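Local coordinates for hypothetical protein (PDB 3I3F) that is of unknown function but belongs to the YjgF-like (endoribonuclease L-PSP) family, forms a trimer and binds pentanoic acid, at residues A[16-21]-A[32-37]; A[22-27]-A[45-50]; A[36-41]-A[135-140]; A[85-90]-A[131-136]. All coordinates share one frame; numbering follows the deposited sequence. Where two conformers were deposited one is given.

Contact 1: residues A[16-21]-A[32-37]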
loop_
_atom_site.group_PDB
_atom_site.type_symbol
_atom_site.label_atom_id
_atom_site.label_comp_id
_atom_site.label_asym_id
_atom_site.label_seq_id
_atom_site.Cartn_x
_atom_site.Cartn_y
_atom_site.Cartn_z
ATOM N N THR A 16 0.097 11.349 -15.858
ATOM C CA THR A 16 0.887 12.572 -15.839
ATOM C C THR A 16 1.547 12.716 -14.478
ATOM O O THR A 16 0.943 12.397 -13.454
ATOM C CB THR A 16 0.021 13.807 -16.134
ATOM O OG1 THR A 16 -1.060 13.874 -15.200
ATOM C CG2 THR A 16 -0.541 13.734 -17.539
ATOM N N PHE A 17 2.788 13.187 -14.477
ATOM C CA PHE A 17 3.562 13.341 -13.252
ATOM C C PHE A 17 3.811 14.820 -13.000
ATOM O O PHE A 17 4.236 15.549 -13.897
ATOM C CB PHE A 17 4.866 12.551 -13.356
ATOM C CG PHE A 17 4.649 11.098 -13.661
ATOM C CD1 PHE A 17 4.461 10.180 -12.634
ATOM C CD2 PHE A 17 4.584 10.652 -14.975
ATOM C CE1 PHE A 17 4.235 8.840 -12.917
ATOM C CE2 PHE A 17 4.361 9.315 -15.264
ATOM C CZ PHE A 17 4.187 8.408 -14.233
ATOM N N LEU A 18 3.508 15.258 -11.781
ATOM C CA LEU A 18 3.545 16.670 -11.417
ATOM C C LEU A 18 4.491 16.890 -10.247
ATOM O O LEU A 18 4.731 15.981 -9.448
ATOM C CB LEU A 18 2.146 17.152 -11.019
ATOM C CG LEU A 18 1.094 17.390 -12.107
ATOM C CD1 LEU A 18 0.843 16.153 -12.946
ATOM C CD2 LEU A 18 -0.206 17.867 -11.474
ATOM N N VAL A 19 5.023 18.105 -10.155
ATOM C CA VAL A 19 5.797 18.533 -8.997
ATOM C C VAL A 19 5.280 19.889 -8.537
ATOM O O VAL A 19 5.378 20.879 -9.265
ATOM C CB VAL A 19 7.304 18.640 -9.309
ATOM C CG1 VAL A 19 8.078 19.071 -8.063
ATOM C CG2 VAL A 19 7.835 17.316 -9.831
ATOM N N CYS A 20 4.706 19.924 -7.339
ATOM C CA CYS A 20 4.305 21.176 -6.721
ATOM C C CYS A 20 5.567 21.908 -6.269
ATOM O O CYS A 20 6.328 21.379 -5.457
ATOM C CB CYS A 20 3.398 20.912 -5.522
ATOM S SG CYS A 20 2.927 22.400 -4.630
ATOM N N PRO A 21 5.800 23.125 -6.794
ATOM C CA PRO A 21 7.037 23.831 -6.454
ATOM C C PRO A 21 7.170 24.260 -4.985
ATOM O O PRO A 21 8.269 24.622 -4.570
ATOM C CB PRO A 21 7.013 25.058 -7.376
ATOM C CG PRO A 21 5.603 25.246 -7.745
ATOM C CD PRO A 21 4.966 23.892 -7.737
ATOM N N ILE A 32 3.726 13.450 -7.369
ATOM C CA ILE A 32 2.310 13.445 -7.710
ATOM C C ILE A 32 2.136 12.744 -9.052
ATOM O O ILE A 32 2.880 13.024 -9.991
ATOM C CB ILE A 32 1.759 14.884 -7.872
ATOM C CG1 ILE A 32 2.094 15.755 -6.658
ATOM C CG2 ILE A 32 0.251 14.861 -8.111
ATOM C CD1 ILE A 32 1.703 17.205 -6.833
ATOM N N ALA A 33 1.165 11.840 -9.142
ATOM C CA ALA A 33 0.775 11.249 -10.420
ATOM C C ALA A 33 -0.735 11.368 -10.587
ATOM O O ALA A 33 -1.484 11.149 -9.636
ATOM C CB ALA A 33 1.204 9.801 -10.495
ATOM N N VAL A 34 -1.175 11.731 -11.790
ATOM C CA VAL A 34 -2.598 11.822 -12.103
ATOM C C VAL A 34 -2.930 10.871 -13.249
ATOM O O VAL A 34 -2.240 10.854 -14.267
ATOM C CB VAL A 34 -3.007 13.256 -12.498
ATOM C CG1 VAL A 34 -4.495 13.320 -12.827
ATOM C CG2 VAL A 34 -2.656 14.238 -11.388
ATOM N N VAL A 35 -3.982 10.077 -13.067
ATOM C CA VAL A 35 -4.431 9.126 -14.083
ATOM C C VAL A 35 -5.945 8.934 -13.984
ATOM O O VAL A 35 -6.461 8.581 -12.924
ATOM C CB VAL A 35 -3.712 7.757 -13.938
ATOM C CG1 VAL A 35 -3.854 7.210 -12.521
ATOM C CG2 VAL A 35 -4.238 6.756 -14.960
ATOM N N ASN A 36 -6.646 9.192 -15.087
ATOM C CA ASN A 36 -8.093 8.962 -15.176
ATOM C C ASN A 36 -8.892 9.594 -14.029
ATOM O O ASN A 36 -9.759 8.949 -13.440
ATOM C CB ASN A 36 -8.386 7.456 -15.247
ATOM C CG ASN A 36 -7.603 6.755 -16.343
ATOM O OD1 ASN A 36 -7.306 7.340 -17.384
ATOM N ND2 ASN A 36 -7.266 5.491 -16.111
ATOM N N GLY A 37 -8.588 10.849 -13.713
ATOM C CA GLY A 37 -9.306 11.571 -12.662
ATOM C C GLY A 37 -8.955 11.172 -11.236
ATOM O O GLY A 37 -9.656 11.552 -10.299
HETATM O O HOH W 1 -3.104 12.155 -16.614
#
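Thr-16, Phe-17 and Leu-18 face Val-34, Ala-33 and Ile-32 respectively across an antiparallel strand pair, whose segment axes approach to 4.6 Å. Backbone bonds set the register. Thr-16 and Val-34 form a hydrogen-bonded pair with a reciprocal couple: Thr-16 N reaches Val-34 O at 2.9 Å, and Val-34 N reaches Thr-16 O at 2.8 Å, both nearly straight. Leu-18 and Ile-32 are less evenly matched. Leu-18 N binds Ile-32 O at 2.9 Å, but the return bond from Ile-32 N to Leu-18 O is weak, at 3.4 Å and 124°, so the ladder frays as residues 19-21 leave the sheet.

One polar side chain adds to the ladder. The hydroxyl of Thr-16 lies between its own N and carbonyl carbon (chi1 56°), which swings OG1 across to Val-34, 3.4 Å from its CB. There a water accepts from Thr-16 OG1 and donates to Val-34 O, a second link beside the backbone couple.

Apolar contacts fall on both faces of the pair. Leu-18 and Ile-32 meet at their roots, CB to CB, while Leu-18 CD1 leans along the strand toward Val-34 CG2. On the opposite face Ala-33 CB lies obliquely to the Phe-17 ring, 3.9 Å from CD1.

Strand 16-18 forms one edge of the sheet within this chain, and 32-35 separates it from 38-41. Cys-71 and Tyr-74 of helix 56-74 pack on Ile-32, whereas Phe-17 and Ala-33 meet Ile-82 and Val-83 of the second subunit.

Contact 2: residues A[22-27]-A[45-50]. With LEA (pentanoic acid), chain F.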
loop_
_atom_site.group_PDB
_atom_site.type_symbol
_atom_site.label_atom_id
_atom_site.label_comp_id
_atom_site.label_asym_id
_atom_site.label_seq_id
_atom_site.Cartn_x
_atom_site.Cartn_y
_atom_site.Cartn_z
ATOM N N ASP A 22 6.075 24.211 -4.220
ATOM C CA ASP A 22 6.097 24.606 -2.807
ATOM C C ASP A 22 6.251 23.403 -1.873
ATOM O O ASP A 22 6.175 23.546 -0.650
ATOM C CB ASP A 22 4.826 25.386 -2.451
ATOM C CG ASP A 22 4.949 26.136 -1.131
ATOM O OD1 ASP A 22 6.084 26.490 -0.747
ATOM O OD2 ASP A 22 3.911 26.368 -0.476
ATOM N N VAL A 23 6.473 22.218 -2.442
ATOM C CA VAL A 23 6.668 21.006 -1.647
ATOM C C VAL A 23 7.968 20.318 -2.057
ATOM O O VAL A 23 8.280 20.213 -3.246
ATOM C CB VAL A 23 5.478 20.029 -1.800
ATOM C CG1 VAL A 23 5.710 18.757 -0.985
ATOM C CG2 VAL A 23 4.178 20.706 -1.376
ATOM N N VAL A 24 8.724 19.855 -1.063
ATOM C CA VAL A 24 9.989 19.165 -1.298
ATOM C C VAL A 24 9.825 18.003 -2.285
ATOM O O VAL A 24 8.831 17.272 -2.251
ATOM C CB VAL A 24 10.612 18.655 0.030
ATOM C CG1 VAL A 24 9.735 17.587 0.679
ATOM C CG2 VAL A 24 12.021 18.128 -0.199
ATOM N N LYS A 25 10.809 17.863 -3.168
ATOM C CA LYS A 25 10.822 16.831 -4.197
ATOM C C LYS A 25 12.072 15.978 -3.992
ATOM O O LYS A 25 13.172 16.513 -3.869
ATOM C CB LYS A 25 10.831 17.489 -5.583
ATOM C CG LYS A 25 10.998 16.536 -6.764
ATOM C CD LYS A 25 9.828 15.582 -6.892
ATOM C CE LYS A 25 9.941 14.719 -8.140
ATOM N NZ LYS A 25 11.076 13.757 -8.070
ATOM N N PHE A 26 11.892 14.660 -3.941
ATOM C CA PHE A 26 13.004 13.728 -3.747
ATOM C C PHE A 26 13.376 13.071 -5.074
ATOM O O PHE A 26 12.498 12.689 -5.850
ATOM C CB PHE A 26 12.642 12.671 -2.701
ATOM C CG PHE A 26 12.160 13.250 -1.399
ATOM C CD1 PHE A 26 13.028 13.948 -0.573
ATOM C CD2 PHE A 26 10.836 13.105 -1.004
ATOM C CE1 PHE A 26 12.585 14.493 0.630
ATOM C CE2 PHE A 26 10.385 13.645 0.195
ATOM C CZ PHE A 26 11.261 14.339 1.011
ATOM N N GLU A 27 14.680 12.935 -5.316
ATOM C CA GLU A 27 15.215 12.446 -6.595
ATOM C C GLU A 27 14.569 11.155 -7.092
ATOM O O GLU A 27 14.243 11.036 -8.273
ATOM C CB GLU A 27 16.731 12.223 -6.488
ATOM C CG GLU A 27 17.366 11.693 -7.781
ATOM C CD GLU A 27 18.873 11.519 -7.697
ATOM O OE1 GLU A 27 19.407 11.360 -6.581
ATOM O OE2 GLU A 27 19.522 11.527 -8.764
ATOM N N VAL A 45 6.664 13.206 3.993
ATOM C CA VAL A 45 7.349 13.256 5.276
ATOM C C VAL A 45 7.435 14.702 5.751
ATOM O O VAL A 45 7.101 15.629 5.005
ATOM C CB VAL A 45 8.759 12.633 5.169
ATOM C CG1 VAL A 45 8.655 11.146 4.825
ATOM C CG2 VAL A 45 9.597 13.374 4.133
ATOM N N GLY A 46 7.882 14.890 6.989
ATOM C CA GLY A 46 7.857 16.202 7.635
ATOM C C GLY A 46 9.018 17.114 7.282
ATOM O O GLY A 46 9.641 17.700 8.169
ATOM N N ILE A 47 9.293 17.245 5.986
ATOM C CA ILE A 47 10.373 18.084 5.476
ATOM C C ILE A 47 9.753 19.248 4.710
ATOM O O ILE A 47 8.858 19.044 3.887
ATOM C CB ILE A 47 11.305 17.271 4.553
ATOM C CG1 ILE A 47 11.999 16.164 5.355
ATOM C CG2 ILE A 47 12.338 18.179 3.888
ATOM C CD1 ILE A 47 12.799 15.193 4.514
ATOM N N ASP A 48 10.215 20.466 4.990
ATOM C CA ASP A 48 9.669 21.657 4.334
ATOM C C ASP A 48 10.374 21.905 2.998
ATOM O O ASP A 48 11.286 21.162 2.628
ATOM C CB ASP A 48 9.714 22.889 5.262
ATOM C CG ASP A 48 11.125 23.297 5.662
ATOM O OD1 ASP A 48 12.080 23.052 4.900
ATOM O OD2 ASP A 48 11.268 23.884 6.758
ATOM N N LYS A 49 9.939 22.934 2.274
ATOM C CA LYS A 49 10.461 23.213 0.931
ATOM C C LYS A 49 11.973 23.476 0.920
ATOM O O LYS A 49 12.654 23.127 -0.045
ATOM C CB LYS A 49 9.697 24.385 0.296
ATOM C CG LYS A 49 10.273 24.910 -1.019
ATOM C CD LYS A 49 10.331 23.854 -2.113
ATOM C CE LYS A 49 11.118 24.374 -3.304
ATOM N NZ LYS A 49 11.128 23.422 -4.443
ATOM N N SER A 50 12.493 24.071 1.993
ATOM C CA SER A 50 13.932 24.332 2.104
ATOM C C SER A 50 14.758 23.058 2.315
ATOM O O SER A 50 15.984 23.104 2.261
ATOM C CB SER A 50 14.223 25.326 3.235
ATOM O OG SER A 50 14.077 24.725 4.511
HETATM C C2 LEA F . 11.561 6.824 -0.861
HETATM O O2 LEA F . 10.682 6.209 -1.505
HETATM C C3 LEA F . 11.237 8.135 -0.180
HETATM C C4 LEA F . 9.746 8.466 -0.249
HETATM C C5 LEA F . 9.386 9.790 0.423
HETATM C C6 LEA F . 10.475 10.343 1.320
HETATM O O1 LEA F . 12.730 6.398 -0.757
HETATM O O HOH W 2 9.261 21.265 -5.569
HETATM O O HOH W 3 10.334 20.954 -4.800
HETATM O O HOH W 4 7.911 20.447 1.619
#
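Phe-26 meets Val-45 and Ile-47 at one wall of the pentanoic acid pocket, where two loops of the YjgF-like fold come together: loop 22-27, linking strand 16-18 to strand 32-35, and loop 45-50, linking strand 38-41 to helix 56-74. The CB of Phe-26 is directed at the second loop, and CG stands opposite the carbonyl carbon (chi1 -53°), placing the ring against both the ligand and that loop. On one side, CD2 and CE2 meet the terminal methyl of the acid, with CE2 3.5 Å from LEA C6. On the other side, CE1 lies 4.0 Å from Ile-47 CD1, a methyl at the ring edge. The far end, CZ, touches that same methyl and also Val-45 CG2, at 3.7 Å. Phe-26 and Val-45 give the ligand's terminal methyl apolar neighbours, and Glu-132 also borders its chain, while the ligand's hydrogen bonds come from Gln-126 and from Arg-118 of the second subunit.

Beyond Phe-26, Val-24 rests CG1 against Ile-47 O and CG2 against Ile-47 CG2, and the CB of Lys-49 lies 3.7 Å from Asp-22 O. The Asp-22 carboxylate forms a salt bridge with Lys-70. A weak bond from Ile-47 N to Val-45 O closes an inverse gamma turn centred on Gly-46. Ile-47 O accepts from Asn-67 ND2 and has, at 2.8 Å, the O of a water that accepts from Val-24 N and probably donates to it.

Contact 3: residues A[36-41]-A[135-140]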
loop_
_atom_site.group_PDB
_atom_site.type_symbol
_atom_site.label_atom_id
_atom_site.label_comp_id
_atom_site.label_asym_id
_atom_site.label_seq_id
_atom_site.Cartn_x
_atom_site.Cartn_y
_atom_site.Cartn_z
ATOM N N ASN A 36 -6.646 9.192 -15.087
ATOM C CA ASN A 36 -8.093 8.962 -15.176
ATOM C C ASN A 36 -8.892 9.594 -14.029
ATOM O O ASN A 36 -9.759 8.949 -13.440
ATOM C CB ASN A 36 -8.386 7.456 -15.247
ATOM C CG ASN A 36 -7.603 6.755 -16.343
ATOM O OD1 ASN A 36 -7.306 7.340 -17.384
ATOM N ND2 ASN A 36 -7.266 5.491 -16.111
ATOM N N GLY A 37 -8.588 10.849 -13.713
ATOM C CA GLY A 37 -9.306 11.571 -12.662
ATOM C C GLY A 37 -8.955 11.172 -11.236
ATOM O O GLY A 37 -9.656 11.552 -10.299
ATOM N N MET A 38 -7.872 10.413 -11.068
ATOM C CA MET A 38 -7.394 10.011 -9.748
ATOM C C MET A 38 -5.978 10.531 -9.532
ATOM O O MET A 38 -5.171 10.559 -10.463
ATOM C CB MET A 38 -7.410 8.488 -9.608
ATOM C CG MET A 38 -8.794 7.857 -9.727
ATOM S SD MET A 38 -9.941 8.357 -8.426
ATOM C CE MET A 38 -9.164 7.643 -6.982
ATOM N N VAL A 39 -5.690 10.938 -8.298
ATOM C CA VAL A 39 -4.378 11.453 -7.925
ATOM C C VAL A 39 -3.702 10.486 -6.958
ATOM O O VAL A 39 -4.327 10.019 -6.003
ATOM C CB VAL A 39 -4.492 12.834 -7.252
ATOM C CG1 VAL A 39 -3.105 13.425 -6.998
ATOM C CG2 VAL A 39 -5.331 13.779 -8.106
ATOM N N TYR A 40 -2.436 10.179 -7.232
ATOM C CA TYR A 40 -1.598 9.359 -6.360
ATOM C C TYR A 40 -0.425 10.212 -5.902
ATOM O O TYR A 40 0.080 11.030 -6.669
ATOM C CB TYR A 40 -1.063 8.140 -7.117
ATOM C CG TYR A 40 -2.128 7.145 -7.512
ATOM C CD1 TYR A 40 -2.296 5.963 -6.802
ATOM C CD2 TYR A 40 -2.971 7.390 -8.592
ATOM C CE1 TYR A 40 -3.275 5.046 -7.156
ATOM C CE2 TYR A 40 -3.958 6.480 -8.954
ATOM C CZ TYR A 40 -4.101 5.309 -8.230
ATOM O OH TYR A 40 -5.070 4.394 -8.573
ATOM N N LEU A 41 0.010 10.028 -4.658
ATOM C CA LEU A 41 1.176 10.745 -4.143
ATOM C C LEU A 41 2.302 9.792 -3.769
ATOM O O LEU A 41 2.061 8.689 -3.272
ATOM C CB LEU A 41 0.817 11.572 -2.908
ATOM C CG LEU A 41 -0.288 12.622 -3.022
ATOM C CD1 LEU A 41 -0.382 13.400 -1.720
ATOM C CD2 LEU A 41 -0.045 13.572 -4.181
ATOM N N ASN A 135 0.887 5.966 -0.061
ATOM C CA ASN A 135 -0.281 5.455 -0.779
ATOM C C ASN A 135 -1.518 6.345 -0.643
ATOM O O ASN A 135 -2.643 5.850 -0.540
ATOM C CB ASN A 135 -0.591 4.017 -0.343
ATOM C CG ASN A 135 0.502 3.046 -0.734
ATOM O OD1 ASN A 135 1.081 3.155 -1.813
ATOM N ND2 ASN A 135 0.794 2.093 0.142
ATOM N N VAL A 136 -1.309 7.660 -0.653
ATOM C CA VAL A 136 -2.424 8.595 -0.693
ATOM C C VAL A 136 -3.057 8.496 -2.071
ATOM O O VAL A 136 -2.380 8.688 -3.083
ATOM C CB VAL A 136 -1.985 10.046 -0.429
ATOM C CG1 VAL A 136 -3.142 11.012 -0.677
ATOM C CG2 VAL A 136 -1.466 10.188 0.991
ATOM N N VAL A 137 -4.343 8.161 -2.093
ATOM C CA VAL A 137 -5.128 8.072 -3.318
ATOM C C VAL A 137 -6.322 9.006 -3.159
ATOM O O VAL A 137 -7.042 8.934 -2.160
ATOM C CB VAL A 137 -5.620 6.630 -3.563
ATOM C CG1 VAL A 137 -6.407 6.538 -4.870
ATOM C CG2 VAL A 137 -4.439 5.663 -3.576
ATOM N N ALA A 138 -6.520 9.888 -4.134
ATOM C CA ALA A 138 -7.572 10.899 -4.066
ATOM C C ALA A 138 -8.243 11.084 -5.419
ATOM O O ALA A 138 -7.637 10.843 -6.460
ATOM C CB ALA A 138 -6.992 12.221 -3.589
ATOM N N ALA A 139 -9.502 11.509 -5.389
ATOM C CA ALA A 139 -10.234 11.859 -6.602
ATOM C C ALA A 139 -9.954 13.311 -6.972
ATOM O O ALA A 139 -9.729 14.148 -6.099
ATOM C CB ALA A 139 -11.728 11.650 -6.394
ATOM N N GLN A 140 -9.961 13.607 -8.268
ATOM C CA GLN A 140 -9.889 14.992 -8.730
ATOM C C GLN A 140 -11.262 15.652 -8.626
ATOM O O GLN A 140 -12.290 14.971 -8.583
ATOM C CB GLN A 140 -9.384 15.067 -10.172
ATOM C CG GLN A 140 -7.880 14.926 -10.308
ATOM C CD GLN A 140 -7.389 15.272 -11.701
ATOM O OE1 GLN A 140 -7.915 14.777 -12.697
ATOM N NE2 GLN A 140 -6.374 16.123 -11.777
HETATM O O HOH W 5 -7.275 13.211 -14.888
HETATM O O HOH W 6 3.232 6.590 -1.615
HETATM O O HOH W 7 1.263 8.949 -0.562
HETATM O O HOH W 8 0.011 6.738 -3.973
#
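Val-39 and Ala-138 form the hydrogen-bonded pair in the middle: Val-39 N points at Ala-138 O over 2.7 Å, almost linearly (178°), and Ala-138 N returns 2.9 Å to Val-39 O. Toward one end Gln-140 N reaches Gly-37 O at 2.9 Å, from 36° above the carbonyl plane. Toward the other, Leu-41 N to Val-136 O is longer, at 3.2 Å, though its donor lies in the plane of the Val-136 carbonyl. These bonds join strand 38-41 antiparallel to 131-139, the last strand in the sequence yet an interior one in the sheet.

Waters complete both ends. Gly-37 N donates to a water that donates to Gln-140 OE1, while Gln-140 NE2 donates to Ala-75 O. Two waters donate to Leu-41 O; one accepts from Asn-135 N, and the other also donates to Val-136 O. A third accepts from Val-136 N and lies near Leu-41 O.

Carbon-to-carbon packing flanks the ladder. Val-137 CG1 sits 4.1 Å above one face of the Tyr-40 ring, offset toward its rim. Met-38, bent at chi2 and chi3, brings CE 3.6 Å from Val-137 CG1. On the other face of the sheet Val-39 CG2 meets Gln-140 CG at 3.6 Å.

Contact 4: residues A[85-90]-A[131-136]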
loop_
_atom_site.group_PDB
_atom_site.type_symbol
_atom_site.label_atom_id
_atom_site.label_comp_id
_atom_site.label_asym_id
_atom_site.label_seq_id
_atom_site.Cartn_x
_atom_site.Cartn_y
_atom_site.Cartn_z
ATOM N N LEU A 85 -5.325 6.290 2.492
ATOM C CA LEU A 85 -3.915 6.561 2.774
ATOM C C LEU A 85 -3.386 5.535 3.772
ATOM O O LEU A 85 -4.163 4.851 4.438
ATOM C CB LEU A 85 -3.713 7.993 3.288
ATOM C CG LEU A 85 -4.389 8.429 4.592
ATOM C CD1 LEU A 85 -3.657 7.882 5.806
ATOM C CD2 LEU A 85 -4.451 9.948 4.660
ATOM N N ASN A 86 -2.064 5.407 3.839
ATOM C CA ASN A 86 -1.404 4.525 4.799
ATOM C C ASN A 86 -0.456 5.350 5.653
ATOM O O ASN A 86 0.164 6.293 5.161
ATOM C CB ASN A 86 -0.555 3.457 4.102
ATOM C CG ASN A 86 -1.352 2.509 3.215
ATOM O OD1 ASN A 86 -0.752 1.704 2.501
ATOM N ND2 ASN A 86 -2.677 2.581 3.256
ATOM N N ILE A 87 -0.320 4.973 6.919
ATOM C CA ILE A 87 0.608 5.637 7.823
ATOM C C ILE A 87 1.664 4.647 8.298
ATOM O O ILE A 87 1.337 3.545 8.739
ATOM C CB ILE A 87 -0.122 6.206 9.051
ATOM C CG1 ILE A 87 -1.172 7.234 8.622
ATOM C CG2 ILE A 87 0.873 6.846 10.018
ATOM C CD1 ILE A 87 -2.332 7.321 9.561
ATOM N N PHE A 88 2.928 5.046 8.182
ATOM C CA PHE A 88 4.026 4.347 8.833
ATOM C C PHE A 88 4.546 5.247 9.944
ATOM O O PHE A 88 5.007 6.357 9.682
ATOM C CB PHE A 88 5.160 4.041 7.848
ATOM C CG PHE A 88 4.857 2.922 6.886
ATOM C CD1 PHE A 88 4.596 1.639 7.350
ATOM C CD2 PHE A 88 4.863 3.145 5.515
ATOM C CE1 PHE A 88 4.324 0.599 6.466
ATOM C CE2 PHE A 88 4.595 2.110 4.624
ATOM C CZ PHE A 88 4.324 0.838 5.102
ATOM N N LEU A 89 4.439 4.782 11.184
ATOM C CA LEU A 89 5.039 5.471 12.320
ATOM C C LEU A 89 6.357 4.785 12.644
ATOM O O LEU A 89 6.482 3.573 12.491
ATOM C CB LEU A 89 4.111 5.431 13.534
ATOM C CG LEU A 89 2.783 6.179 13.395
ATOM C CD1 LEU A 89 1.934 5.990 14.644
ATOM C CD2 LEU A 89 3.010 7.661 13.120
ATOM N N SER A 90 7.345 5.555 13.081
ATOM C CA SER A 90 8.636 4.975 13.428
ATOM C C SER A 90 8.480 3.968 14.562
ATOM O O SER A 90 7.707 4.185 15.497
ATOM C CB SER A 90 9.627 6.063 13.844
ATOM O OG SER A 90 10.851 5.487 14.270
ATOM N N VAL A 131 7.471 9.835 11.174
ATOM C CA VAL A 131 6.210 9.492 10.533
ATOM C C VAL A 131 6.361 9.613 9.021
ATOM O O VAL A 131 7.125 10.447 8.524
ATOM C CB VAL A 131 5.058 10.412 11.021
ATOM C CG1 VAL A 131 5.406 11.881 10.799
ATOM C CG2 VAL A 131 3.745 10.058 10.329
ATOM N N GLU A 132 5.647 8.763 8.297
ATOM C CA GLU A 132 5.587 8.847 6.847
ATOM C C GLU A 132 4.200 8.425 6.395
ATOM O O GLU A 132 3.670 7.419 6.867
ATOM C CB GLU A 132 6.650 7.955 6.206
ATOM C CG GLU A 132 6.713 8.084 4.688
ATOM C CD GLU A 132 7.911 7.398 4.067
ATOM O OE1 GLU A 132 8.802 6.930 4.811
ATOM O OE2 GLU A 132 7.961 7.335 2.819
ATOM N N VAL A 133 3.610 9.208 5.501
ATOM C CA VAL A 133 2.285 8.911 4.967
ATOM C C VAL A 133 2.438 8.533 3.501
ATOM O O VAL A 133 3.000 9.295 2.708
ATOM C CB VAL A 133 1.327 10.102 5.140
ATOM C CG1 VAL A 133 -0.023 9.803 4.505
ATOM C CG2 VAL A 133 1.163 10.425 6.619
ATOM N N VAL A 134 1.948 7.346 3.152
ATOM C CA VAL A 134 2.164 6.771 1.830
ATOM C C VAL A 134 0.850 6.286 1.229
ATOM O O VAL A 134 -0.170 6.215 1.916
ATOM C CB VAL A 134 3.174 5.597 1.887
ATOM C CG1 VAL A 134 4.472 6.035 2.564
ATOM C CG2 VAL A 134 2.578 4.396 2.607
ATOM N N ASN A 135 0.887 5.966 -0.061
ATOM C CA ASN A 135 -0.281 5.455 -0.779
ATOM C C ASN A 135 -1.518 6.345 -0.643
ATOM O O ASN A 135 -2.643 5.850 -0.540
ATOM C CB ASN A 135 -0.591 4.017 -0.343
ATOM C CG ASN A 135 0.502 3.046 -0.734
ATOM O OD1 ASN A 135 1.081 3.155 -1.813
ATOM N ND2 ASN A 135 0.794 2.093 0.142
ATOM N N VAL A 136 -1.309 7.660 -0.653
ATOM C CA VAL A 136 -2.424 8.595 -0.693
ATOM C C VAL A 136 -3.057 8.496 -2.071
ATOM O O VAL A 136 -2.380 8.688 -3.083
ATOM C CB VAL A 136 -1.985 10.046 -0.429
ATOM C CG1 VAL A 136 -3.142 11.012 -0.677
ATOM C CG2 VAL A 136 -1.466 10.188 0.991
#
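An interior antiparallel pair of the sheet, strands 82-90 and 131-139, brings Asn-86 opposite Val-134 and Phe-88 opposite Glu-132. Both are hydrogen-bonded pairs: Asn-86 N meets Val-134 O at 2.8 Å and Val-134 N meets Asn-86 O at 2.9 Å, while Phe-88 and Glu-132 exchange a like couple in which Phe-88 N to Glu-132 O is the straightest of the four, at 170°. Glu-132 also contacts the bound pentanoic acid. After Val-134 the register slips: Leu-85 has Val-136 as its nearest CA neighbour, and Asn-135, with left-handed backbone angles (phi 53°, psi 38°), is the extra residue, as in a beta bulge.

That backbone twist turns the side chain of Asn-135 toward Asn-86. Its ND2 donates to Asn-86 OD1 at 2.8 Å; the donor lies above the acceptor's carbonyl plane, and the two amides stand nearly perpendicular. Asn-86 ND2 in turn binds Leu-85 O at 3.0 Å, which helps to fix the flip of the amide.

Apolar groups flank the ladder. Val-134 CG2 touches Asn-86 CB at 3.6 Å and Phe-88 CE2 at 3.7 Å, lying obliquely to the ring. On the face toward helices 56-74 and 95-108, Leu-89 CD2 meets Val-131 CG2 at 3.8 Å.

Asn-86 OD1 receives Asn-135 ND2 of its own chain and of the third subunit, so these amides link the register shift at Asn-135 to trimer assembly.

In the fold
Contacts 1, 3 and 4 belong to one sheet, running inward from the edge strand 16-18; contact 2, also partly buried, joins two loops beside it. Contact 4 is the buried one, held by paired backbone bonds and an amide network shared with neighbouring chains. Contacts 1 and 3 are partly buried, with waters linking residues near their ends. They share Asn-36 and Gly-37, the turn between strands 32-35 and 38-41, and also touch through Ile-32 and Val-39. Contacts 3 and 4 both use strand 131-139 and share Asn-135 and Val-136. Contact 2 lacks direct hydrogen bonds between its segments, relying on apolar packing and water; Val-45 connects it to Glu-132 of contact 4.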